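Local atomic coordinates of thermospermine synthase (Medicago truncatula, PDB entry 6BQ6), a protein that probably transfers an aminopropyl group from decarboxylated S-adenosylmethionine to spermidine, yielding the tetraamine thermospermine and methylthioadenosine. Residues Leu77-Leu91 / Tyr247-Trp260. Numbering follows the deposited sequence.
Sequences LQSAETDEFIYHECL and YSAHIPSYADIWGW. With TER (N-(3-amino-propyl)-N-(5-aminopropyl)-1,4-diaminobutane), chain F.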
ATOM      1  N   LEU B  77       4.153 -10.861  11.343  1.00 29.86           N
ATOM      2  CA  LEU B  77       3.243 -11.902  11.611  1.00 28.35           C
ATOM      3  C   LEU B  77       3.964 -13.107  12.201  1.00 29.95           C
ATOM      4  O   LEU B  77       5.017 -13.549  11.651  1.00 28.79           O
ATOM      5  CB  LEU B  77       2.590 -12.284  10.311  1.00 29.87           C
ATOM      6  CG  LEU B  77       1.648 -13.447  10.381  1.00 30.82           C
ATOM      7  CD1 LEU B  77       0.377 -13.071  11.080  1.00 30.36           C
ATOM      8  CD2 LEU B  77       1.391 -13.912   8.964  1.00 32.59           C
ATOM      9  N   GLN B  78       3.422 -13.622  13.313  1.00 27.37           N
ATOM     10  CA  GLN B  78       3.956 -14.832  13.966  1.00 28.59           C
ATOM     11  C   GLN B  78       3.097 -16.046  13.720  1.00 28.35           C
ATOM     12  O   GLN B  78       3.596 -17.167  13.470  1.00 32.26           O
ATOM     13  CB  GLN B  78       4.008 -14.616  15.474  1.00 29.23           C
ATOM     14  CG  GLN B  78       4.789 -13.416  15.914  1.00 32.11           C
ATOM     15  CD  GLN B  78       6.240 -13.551  15.580  1.00 36.29           C
ATOM     16  OE1 GLN B  78       6.907 -14.480  16.046  1.00 40.11           O
ATOM     17  NE2 GLN B  78       6.753 -12.634  14.771  1.00 38.93           N
ATOM     18  N   SER B  79       1.802 -15.883  13.921  1.00 27.29           N
ATOM     19  CA  SER B  79       0.876 -16.985  13.919  1.00 29.77           C
ATOM     20  C   SER B  79      -0.439 -16.493  13.447  1.00 27.78           C
ATOM     21  O   SER B  79      -0.882 -15.459  13.923  1.00 29.41           O
ATOM     22  CB  SER B  79       0.742 -17.522  15.349  1.00 34.25           C
ATOM     23  OG  SER B  79      -0.505 -18.177  15.582  1.00 40.34           O
ATOM     24  N   ALA B  80      -1.063 -17.174  12.489  1.00 24.94           N
ATOM     25  CA  ALA B  80      -2.453 -16.918  12.172  1.00 24.41           C
ATOM     26  C   ALA B  80      -3.328 -18.070  12.548  1.00 25.54           C
ATOM     27  O   ALA B  80      -2.977 -19.237  12.412  1.00 24.83           O
ATOM     28  CB  ALA B  80      -2.631 -16.597  10.710  1.00 24.42           C
ATOM     29  N   GLU B  81      -4.537 -17.745  12.913  1.00 24.31           N
ATOM     30  CA  GLU B  81      -5.461 -18.730  13.402  1.00 26.54           C
ATOM     31  C   GLU B  81      -5.753 -19.871  12.427  1.00 26.25           C
ATOM     32  O   GLU B  81      -5.865 -21.027  12.859  1.00 27.27           O
ATOM     33  CB  GLU B  81      -6.754 -18.011  13.801  1.00 29.27           C
ATOM     34  CG  GLU B  81      -7.858 -18.868  14.350  1.00 31.57           C
ATOM     35  CD  GLU B  81      -9.095 -18.035  14.752  1.00 35.66           C
ATOM     36  OE1 GLU B  81      -9.337 -16.947  14.176  1.00 33.46           O
ATOM     37  OE2 GLU B  81      -9.782 -18.465  15.710  1.00 35.95           O
ATOM     38  N   THR B  82      -5.936 -19.569  11.147  1.00 24.05           N
ATOM     39  CA  THR B  82      -6.373 -20.598  10.232  1.00 24.97           C
ATOM     40  C   THR B  82      -5.273 -21.625   9.959  1.00 23.30           C
ATOM     41  O   THR B  82      -5.595 -22.734   9.590  1.00 23.43           O
ATOM     42  CB  THR B  82      -6.827 -20.047   8.865  1.00 26.19           C
ATOM     43  OG1 THR B  82      -5.819 -19.177   8.328  1.00 27.41           O
ATOM     44  CG2 THR B  82      -8.117 -19.289   9.023  1.00 27.70           C
ATOM     45  N   ASP B  83      -4.000 -21.230  10.017  1.00 22.05           N
ATOM     46  CA  ASP B  83      -2.946 -22.119   9.632  1.00 21.38           C
ATOM     47  C   ASP B  83      -1.780 -22.297  10.573  1.00 20.31           C
ATOM     48  O   ASP B  83      -0.833 -23.021  10.208  1.00 19.08           O
ATOM     49  CB  ASP B  83      -2.435 -21.826   8.196  1.00 23.27           C
ATOM     50  CG  ASP B  83      -1.870 -20.445   8.005  1.00 23.21           C
ATOM     51  OD1 ASP B  83      -1.467 -19.801   8.974  1.00 23.95           O
ATOM     52  OD2 ASP B  83      -1.833 -19.979   6.835  1.00 24.81           O
ATOM     53  N   GLU B  84      -1.816 -21.717  11.757  1.00 20.50           N
ATOM     54  CA  GLU B  84      -0.725 -21.962  12.707  1.00 21.18           C
ATOM     55  C   GLU B  84      -0.527 -23.442  13.046  1.00 20.91           C
ATOM     56  O   GLU B  84       0.576 -23.846  13.382  1.00 19.26           O
ATOM     57  CB  GLU B  84      -0.841 -21.102  13.972  1.00 22.26           C
ATOM     58  CG  GLU B  84      -2.077 -21.320  14.802  1.00 23.12           C
ATOM     59  CD  GLU B  84      -2.001 -22.443  15.823  1.00 24.25           C
ATOM     60  OE1 GLU B  84      -2.987 -22.585  16.575  1.00 26.79           O
ATOM     61  OE2 GLU B  84      -1.032 -23.216  15.901  1.00 23.03           O
ATOM     62  N   PHE B  85      -1.592 -24.232  12.963  1.00 19.89           N
ATOM     63  CA  PHE B  85      -1.507 -25.688  13.188  1.00 20.22           C
ATOM     64  C   PHE B  85      -0.426 -26.332  12.295  1.00 19.27           C
ATOM     65  O   PHE B  85       0.209 -27.299  12.682  1.00 19.10           O
ATOM     66  CB  PHE B  85      -2.866 -26.386  13.054  1.00 20.72           C
ATOM     67  CG  PHE B  85      -3.352 -26.564  11.639  1.00 21.21           C
ATOM     68  CD1 PHE B  85      -3.031 -27.659  10.920  1.00 21.28           C
ATOM     69  CD2 PHE B  85      -4.127 -25.594  11.033  1.00 21.94           C
ATOM     70  CE1 PHE B  85      -3.472 -27.844   9.617  1.00 22.13           C
ATOM     71  CE2 PHE B  85      -4.576 -25.764   9.730  1.00 22.44           C
ATOM     72  CZ  PHE B  85      -4.237 -26.876   9.017  1.00 22.45           C
ATOM     73  N   ILE B  86      -0.240 -25.800  11.067  1.00 18.37           N
ATOM     74  CA  ILE B  86       0.758 -26.347  10.180  1.00 18.85           C
ATOM     75  C   ILE B  86       2.169 -26.131  10.777  1.00 18.83           C
ATOM     76  O   ILE B  86       2.949 -27.083  10.832  1.00 17.75           O
ATOM     77  CB  ILE B  86       0.674 -25.733   8.780  1.00 19.51           C
ATOM     78  CG1 ILE B  86      -0.722 -25.933   8.197  1.00 19.87           C
ATOM     79  CG2 ILE B  86       1.727 -26.327   7.837  1.00 19.74           C
ATOM     80  CD1 ILE B  86      -0.892 -25.277   6.857  1.00 21.00           C
ATOM     81  N   TYR B  87       2.481 -24.891  11.167  1.00 18.47           N
ATOM     82  CA  TYR B  87       3.781 -24.573  11.673  1.00 17.88           C
ATOM     83  C   TYR B  87       4.010 -25.384  12.971  1.00 17.44           C
ATOM     84  O   TYR B  87       5.080 -25.941  13.167  1.00 16.80           O
ATOM     85  CB  TYR B  87       3.888 -23.052  11.950  1.00 18.99           C
ATOM     86  CG  TYR B  87       5.130 -22.684  12.690  1.00 18.75           C
ATOM     87  CD1 TYR B  87       6.314 -22.359  12.016  1.00 19.82           C
ATOM     88  CD2 TYR B  87       5.140 -22.632  14.078  1.00 18.77           C
ATOM     89  CE1 TYR B  87       7.468 -22.037  12.730  1.00 20.19           C
ATOM     90  CE2 TYR B  87       6.279 -22.339  14.784  1.00 19.30           C
ATOM     91  CZ  TYR B  87       7.433 -22.027  14.105  1.00 20.83           C
ATOM     92  OH  TYR B  87       8.576 -21.699  14.824  1.00 22.37           O
ATOM     93  N   HIS B  88       3.019 -25.417  13.846  1.00 17.22           N
ATOM     94  CA  HIS B  88       3.258 -26.040  15.134  1.00 17.40           C
ATOM     95  C   HIS B  88       3.281 -27.561  15.066  1.00 17.03           C
ATOM     96  O   HIS B  88       4.061 -28.185  15.774  1.00 17.29           O
ATOM     97  CB  HIS B  88       2.300 -25.490  16.166  1.00 17.79           C
ATOM     98  CG  HIS B  88       2.574 -24.061  16.481  1.00 18.85           C
ATOM     99  ND1 HIS B  88       1.817 -23.022  15.980  1.00 20.04           N
ATOM    100  CD2 HIS B  88       3.622 -23.484  17.133  1.00 18.92           C
ATOM    101  CE1 HIS B  88       2.346 -21.872  16.372  1.00 20.03           C
ATOM    102  NE2 HIS B  88       3.430 -22.129  17.087  1.00 19.81           N
ATOM    103  N   GLU B  89       2.465 -28.175  14.222  1.00 17.08           N
ATOM    104  CA  GLU B  89       2.574 -29.621  14.018  1.00 18.16           C
ATOM    105  C   GLU B  89       3.894 -30.013  13.370  1.00 18.16           C
ATOM    106  O   GLU B  89       4.527 -30.973  13.798  1.00 18.19           O
ATOM    107  CB  GLU B  89       1.444 -30.164  13.174  1.00 18.92           C
ATOM    108  CG  GLU B  89       0.108 -30.270  13.907  1.00 19.78           C
ATOM    109  CD  GLU B  89      -0.962 -30.966  13.097  1.00 22.02           C
ATOM    110  OE1 GLU B  89      -0.655 -31.637  12.069  1.00 22.45           O
ATOM    111  OE2 GLU B  89      -2.151 -30.878  13.505  1.00 23.16           O
ATOM    112  N   CYS B  90       4.323 -29.244  12.364  1.00 17.39           N
ATOM    113  CA  CYS B  90       5.632 -29.495  11.722  1.00 17.63           C
ATOM    114  C   CYS B  90       6.811 -29.286  12.658  1.00 17.28           C
ATOM    115  O   CYS B  90       7.767 -30.070  12.601  1.00 17.94           O
ATOM    116  CB  CYS B  90       5.854 -28.672  10.477  1.00 17.95           C
ATOM    117  SG  CYS B  90       4.800 -29.187   9.096  1.00 19.82           S
ATOM    118  N   LEU B  91       6.741 -28.273  13.509  1.00 17.12           N
ATOM    119  CA  LEU B  91       7.813 -27.976  14.453  1.00 16.79           C
ATOM    120  C   LEU B  91       7.968 -29.086  15.484  1.00 16.59           C
ATOM    121  O   LEU B  91       9.071 -29.438  15.845  1.00 16.72           O
ATOM    122  CB  LEU B  91       7.565 -26.689  15.205  1.00 16.03           C
ATOM    123  CG  LEU B  91       8.516 -26.240  16.358  1.00 16.27           C
ATOM    124  CD1 LEU B  91       9.935 -26.037  15.805  1.00 16.79           C
ATOM    125  CD2 LEU B  91       7.998 -25.033  17.054  1.00 16.72           C
ATOM    126  N   TYR B 247      13.564 -30.053   6.617  1.00 18.32           N
ATOM    127  CA  TYR B 247      12.235 -30.289   6.050  1.00 18.06           C
ATOM    128  C   TYR B 247      11.432 -29.031   5.991  1.00 17.68           C
ATOM    129  O   TYR B 247      11.763 -28.019   6.628  1.00 17.02           O
ATOM    130  CB  TYR B 247      11.527 -31.416   6.796  1.00 18.09           C
ATOM    131  CG  TYR B 247      11.180 -31.156   8.225  1.00 17.14           C
ATOM    132  CD1 TYR B 247      12.123 -31.293   9.211  1.00 17.71           C
ATOM    133  CD2 TYR B 247       9.867 -30.899   8.604  1.00 17.08           C
ATOM    134  CE1 TYR B 247      11.793 -31.101  10.537  1.00 17.50           C
ATOM    135  CE2 TYR B 247       9.527 -30.728   9.943  1.00 17.34           C
ATOM    136  CZ  TYR B 247      10.477 -30.857  10.892  1.00 17.35           C
ATOM    137  OH  TYR B 247      10.205 -30.618  12.218  1.00 18.28           O
ATOM    138  N   SER B 248      10.433 -29.006   5.119  1.00 17.40           N
ATOM    139  CA  SER B 248       9.707 -27.772   4.867  1.00 17.34           C
ATOM    140  C   SER B 248       8.253 -27.981   4.495  1.00 17.46           C
ATOM    141  O   SER B 248       7.847 -29.087   4.109  1.00 18.35           O
ATOM    142  CB  SER B 248      10.437 -26.967   3.781  1.00 18.45           C
ATOM    143  OG  SER B 248      10.412 -27.654   2.524  1.00 18.99           O
ATOM    144  N   ALA B 249       7.476 -26.923   4.589  1.00 16.91           N
ATOM    145  CA  ALA B 249       6.046 -26.983   4.272  1.00 17.49           C
ATOM    146  C   ALA B 249       5.538 -25.602   4.047  1.00 18.16           C
ATOM    147  O   ALA B 249       5.981 -24.667   4.665  1.00 18.36           O
ATOM    148  CB  ALA B 249       5.298 -27.631   5.439  1.00 18.39           C
ATOM    149  N   HIS B 250       4.557 -25.480   3.166  1.00 18.52           N
ATOM    150  CA  HIS B 250       3.934 -24.188   2.937  1.00 19.14           C
ATOM    151  C   HIS B 250       3.029 -23.740   4.056  1.00 19.86           C
ATOM    152  O   HIS B 250       2.195 -24.522   4.524  1.00 19.35           O
ATOM    153  CB  HIS B 250       3.083 -24.314   1.668  1.00 19.77           C
ATOM    154  CG  HIS B 250       2.471 -23.016   1.188  1.00 20.52           C
ATOM    155  ND1 HIS B 250       1.118 -22.850   1.048  1.00 20.54           N
ATOM    156  CD2 HIS B 250       3.026 -21.834   0.852  1.00 21.33           C
ATOM    157  CE1 HIS B 250       0.856 -21.613   0.672  1.00 21.08           C
ATOM    158  NE2 HIS B 250       2.007 -20.976   0.539  1.00 20.97           N
ATOM    159  N   ILE B 251       3.146 -22.467   4.421  1.00 20.58           N
ATOM    160  CA  ILE B 251       2.250 -21.853   5.384  1.00 21.79           C
ATOM    161  C   ILE B 251       1.609 -20.612   4.702  1.00 21.39           C
ATOM    162  O   ILE B 251       2.263 -19.640   4.446  1.00 22.06           O
ATOM    163  CB  ILE B 251       2.977 -21.521   6.670  1.00 23.79           C
ATOM    164  CG1 ILE B 251       3.470 -22.846   7.321  1.00 26.15           C
ATOM    165  CG2 ILE B 251       2.047 -20.824   7.660  1.00 24.14           C
ATOM    166  CD1 ILE B 251       4.574 -22.611   8.266  1.00 29.47           C
ATOM    167  N   PRO B 252       0.345 -20.707   4.340  1.00 22.01           N
ATOM    168  CA  PRO B 252      -0.244 -19.678   3.476  1.00 21.68           C
ATOM    169  C   PRO B 252      -0.088 -18.286   4.029  1.00 22.74           C
ATOM    170  O   PRO B 252       0.264 -17.384   3.277  1.00 22.97           O
ATOM    171  CB  PRO B 252      -1.724 -20.091   3.393  1.00 22.80           C
ATOM    172  CG  PRO B 252      -1.708 -21.539   3.587  1.00 23.64           C
ATOM    173  CD  PRO B 252      -0.561 -21.857   4.495  1.00 22.50           C
ATOM    174  N   SER B 253      -0.270 -18.110   5.333  1.00 21.81           N
ATOM    175  CA  SER B 253      -0.205 -16.777   5.924  1.00 23.07           C
ATOM    176  C   SER B 253       1.197 -16.204   5.925  1.00 24.13           C
ATOM    177  O   SER B 253       1.367 -14.994   6.037  1.00 24.88           O
ATOM    178  CB  SER B 253      -0.734 -16.762   7.350  1.00 22.52           C
ATOM    179  OG  SER B 253      -0.018 -17.613   8.191  1.00 22.06           O
ATOM    180  N   TYR B 254       2.201 -17.068   5.816  1.00 24.57           N
ATOM    181  CA  TYR B 254       3.591 -16.653   5.724  1.00 26.36           C
ATOM    182  C   TYR B 254       4.040 -16.276   4.343  1.00 26.74           C
ATOM    183  O   TYR B 254       5.184 -15.792   4.191  1.00 29.53           O
ATOM    184  CB  TYR B 254       4.478 -17.790   6.293  1.00 27.88           C
ATOM    185  CG  TYR B 254       4.401 -18.092   7.785  1.00 28.48           C
ATOM    186  CD1 TYR B 254       3.492 -17.456   8.651  1.00 29.38           C
ATOM    187  CD2 TYR B 254       5.237 -19.056   8.334  1.00 30.63           C
ATOM    188  CE1 TYR B 254       3.455 -17.761   9.995  1.00 30.53           C
ATOM    189  CE2 TYR B 254       5.207 -19.373   9.684  1.00 31.36           C
ATOM    190  CZ  TYR B 254       4.317 -18.730  10.516  1.00 32.92           C
ATOM    191  OH  TYR B 254       4.295 -19.051  11.837  1.00 33.06           O
ATOM    192  N   ALA B 255       3.225 -16.511   3.307  1.00 25.87           N
ATOM    193  CA  ALA B 255       3.556 -16.329   1.890  1.00 27.73           C
ATOM    194  C   ALA B 255       4.854 -16.996   1.469  1.00 27.39           C
ATOM    195  O   ALA B 255       5.579 -16.480   0.631  1.00 27.74           O
ATOM    196  CB  ALA B 255       3.571 -14.827   1.485  1.00 30.83           C
ATOM    197  N   ASP B 256       5.182 -18.135   2.098  1.00 23.19           N
ATOM    198  CA  ASP B 256       6.366 -18.848   1.728  1.00 22.27           C
ATOM    199  C   ASP B 256       6.282 -20.239   2.268  1.00 21.63           C
ATOM    200  O   ASP B 256       5.396 -20.572   3.086  1.00 19.85           O
ATOM    201  CB  ASP B 256       7.619 -18.172   2.296  1.00 22.18           C
ATOM    202  CG  ASP B 256       8.869 -18.378   1.404  1.00 23.53           C
ATOM    203  OD1 ASP B 256       8.846 -19.230   0.473  1.00 23.32           O
ATOM    204  OD2 ASP B 256       9.854 -17.698   1.697  1.00 24.08           O
ATOM    205  N   ILE B 257       7.176 -21.039   1.739  1.00 21.01           N
ATOM    206  CA  ILE B 257       7.510 -22.318   2.317  1.00 19.72           C
ATOM    207  C   ILE B 257       8.325 -21.943   3.582  1.00 19.00           C
ATOM    208  O   ILE B 257       9.181 -21.060   3.533  1.00 19.76           O
ATOM    209  CB  ILE B 257       8.352 -23.159   1.357  1.00 19.84           C
ATOM    210  CG1 ILE B 257       7.611 -23.417   0.050  1.00 21.15           C
ATOM    211  CG2 ILE B 257       8.734 -24.468   1.984  1.00 19.40           C
ATOM    212  CD1 ILE B 257       6.333 -24.189   0.220  1.00 21.71           C
ATOM    213  N   TRP B 258       8.061 -22.609   4.680  1.00 19.08           N
ATOM    214  CA  TRP B 258       8.846 -22.479   5.885  1.00 18.35           C
ATOM    215  C   TRP B 258       9.643 -23.758   6.179  1.00 17.72           C
ATOM    216  O   TRP B 258       9.236 -24.871   5.800  1.00 16.68           O
ATOM    217  CB  TRP B 258       7.905 -22.174   7.074  1.00 18.99           C
ATOM    218  CG  TRP B 258       8.572 -21.321   8.052  1.00 19.60           C
ATOM    219  CD1 TRP B 258       9.172 -21.680   9.258  1.00 19.67           C
ATOM    220  CD2 TRP B 258       8.845 -19.940   7.874  1.00 20.27           C
ATOM    221  NE1 TRP B 258       9.753 -20.566   9.819  1.00 20.52           N
ATOM    222  CE2 TRP B 258       9.598 -19.501   8.991  1.00 20.72           C
ATOM    223  CE3 TRP B 258       8.557 -19.017   6.859  1.00 21.47           C
ATOM    224  CZ2 TRP B 258       9.993 -18.156   9.121  1.00 21.34           C
ATOM    225  CZ3 TRP B 258       9.030 -17.704   6.985  1.00 23.00           C
ATOM    226  CH2 TRP B 258       9.723 -17.314   8.083  1.00 23.23           C
ATOM    227  N   GLY B 259      10.743 -23.616   6.921  1.00 17.50           N
ATOM    228  CA  GLY B 259      11.593 -24.746   7.183  1.00 16.43           C
ATOM    229  C   GLY B 259      11.829 -25.042   8.652  1.00 16.69           C
ATOM    230  O   GLY B 259      11.679 -24.167   9.512  1.00 16.61           O
ATOM    231  N   TRP B 260      12.248 -26.268   8.861  1.00 16.53           N
ATOM    232  CA  TRP B 260      12.676 -26.771  10.177  1.00 17.24           C
ATOM    233  C   TRP B 260      13.789 -27.732   9.960  1.00 17.52           C
ATOM    234  O   TRP B 260      13.971 -28.294   8.859  1.00 17.52           O
ATOM    235  CB  TRP B 260      11.522 -27.528  10.885  1.00 16.54           C
ATOM    236  CG  TRP B 260      10.288 -26.716  11.013  1.00 17.18           C
ATOM    237  CD1 TRP B 260       9.910 -25.895  12.077  1.00 17.40           C
ATOM    238  CD2 TRP B 260       9.224 -26.611  10.070  1.00 17.02           C
ATOM    239  NE1 TRP B 260       8.720 -25.302  11.830  1.00 18.23           N
ATOM    240  CE2 TRP B 260       8.288 -25.677  10.584  1.00 17.19           C
ATOM    241  CE3 TRP B 260       8.973 -27.173   8.810  1.00 17.23           C
ATOM    242  CZ2 TRP B 260       7.145 -25.334   9.895  1.00 17.86           C
ATOM    243  CZ3 TRP B 260       7.835 -26.814   8.160  1.00 17.56           C
ATOM    244  CH2 TRP B 260       6.950 -25.886   8.679  1.00 17.58           C
TER
HETATM  245  N1  TER F 402       9.285 -15.575  19.126  1.00 54.71           N
HETATM  246  C2  TER F 402       8.485 -16.768  18.952  1.00 51.61           C
HETATM  247  C3  TER F 402       9.019 -17.585  17.780  1.00 48.87           C
HETATM  248  C4  TER F 402       8.795 -16.935  16.440  1.00 47.73           C
HETATM  249  N5  TER F 402       9.078 -17.860  15.367  1.00 49.96           N
HETATM  250  C6  TER F 402       8.090 -18.109  14.342  1.00 47.19           C
HETATM  251  C7  TER F 402       8.744 -18.339  12.989  1.00 47.30           C
HETATM  252  C8  TER F 402       7.736 -18.032  11.896  1.00 47.09           C
HETATM  253  N9  TER F 402       7.736 -16.637  11.510  1.00 45.86           N
HETATM  254  C10 TER F 402       6.803 -16.212  10.499  1.00 45.94           C
HETATM  255  C11 TER F 402       7.258 -15.030   9.672  1.00 46.42           C
HETATM  256  C12 TER F 402       6.334 -14.930   8.458  1.00 47.80           C
HETATM  257  C13 TER F 402       6.444 -13.603   7.723  1.00 49.60           C
HETATM  258  N14 TER F 402       7.821 -13.145   7.659  1.00 52.92           N
HETATM  259  O   HOH W   1       9.915 -31.843  14.797  1.00 19.15           O
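Tyr254 and Tyr87 meet at the polyamine pocket, where helix 84-91 of the Rossmann-like aminopropyltransferase domain packs on the antiparallel hairpin 247-260. Outward along Tyr87, CB touches Ile251 CD1, and CG lies under the Tyr254 hydroxyl, which sits over one ring face. Because chi1 of 170° sets CG opposite the backbone N, the CD1/CE1 side of the ring meets both tryptophans: CD1 lies 3.7 Å from Trp260 CZ2, the rings oblique, while the Tyr87 edge is turned to the face of the Trp258 five-membered ring, offset, planes at 64°. OH ends beside thermospermine C6 and hydrogen-bonds Asp181, the predicted proton acceptor. Tyr254 OH donates to Gln78 O at 2.6 Å, and its ring is sandwiched, Ile251 CG2 on one face and thermospermine C10 on the other. A leucine replacing Tyr254 would probably leave Gln78 O without this donor and C10 with one aromatic face, Trp258, instead of two. Asp83 clasps Ser253 with both oxygens: OD1 accepts from Ser253 OG on its syn lone pair (2.7 Å), OD2 from Ser253 N (2.9 Å). Further along the helix, Cys90 CB stands over the six-membered ring of Trp260, 3.5 Å from its centroid, and Cys90 O accepts a 2.5 Å bond from Tyr247 OH.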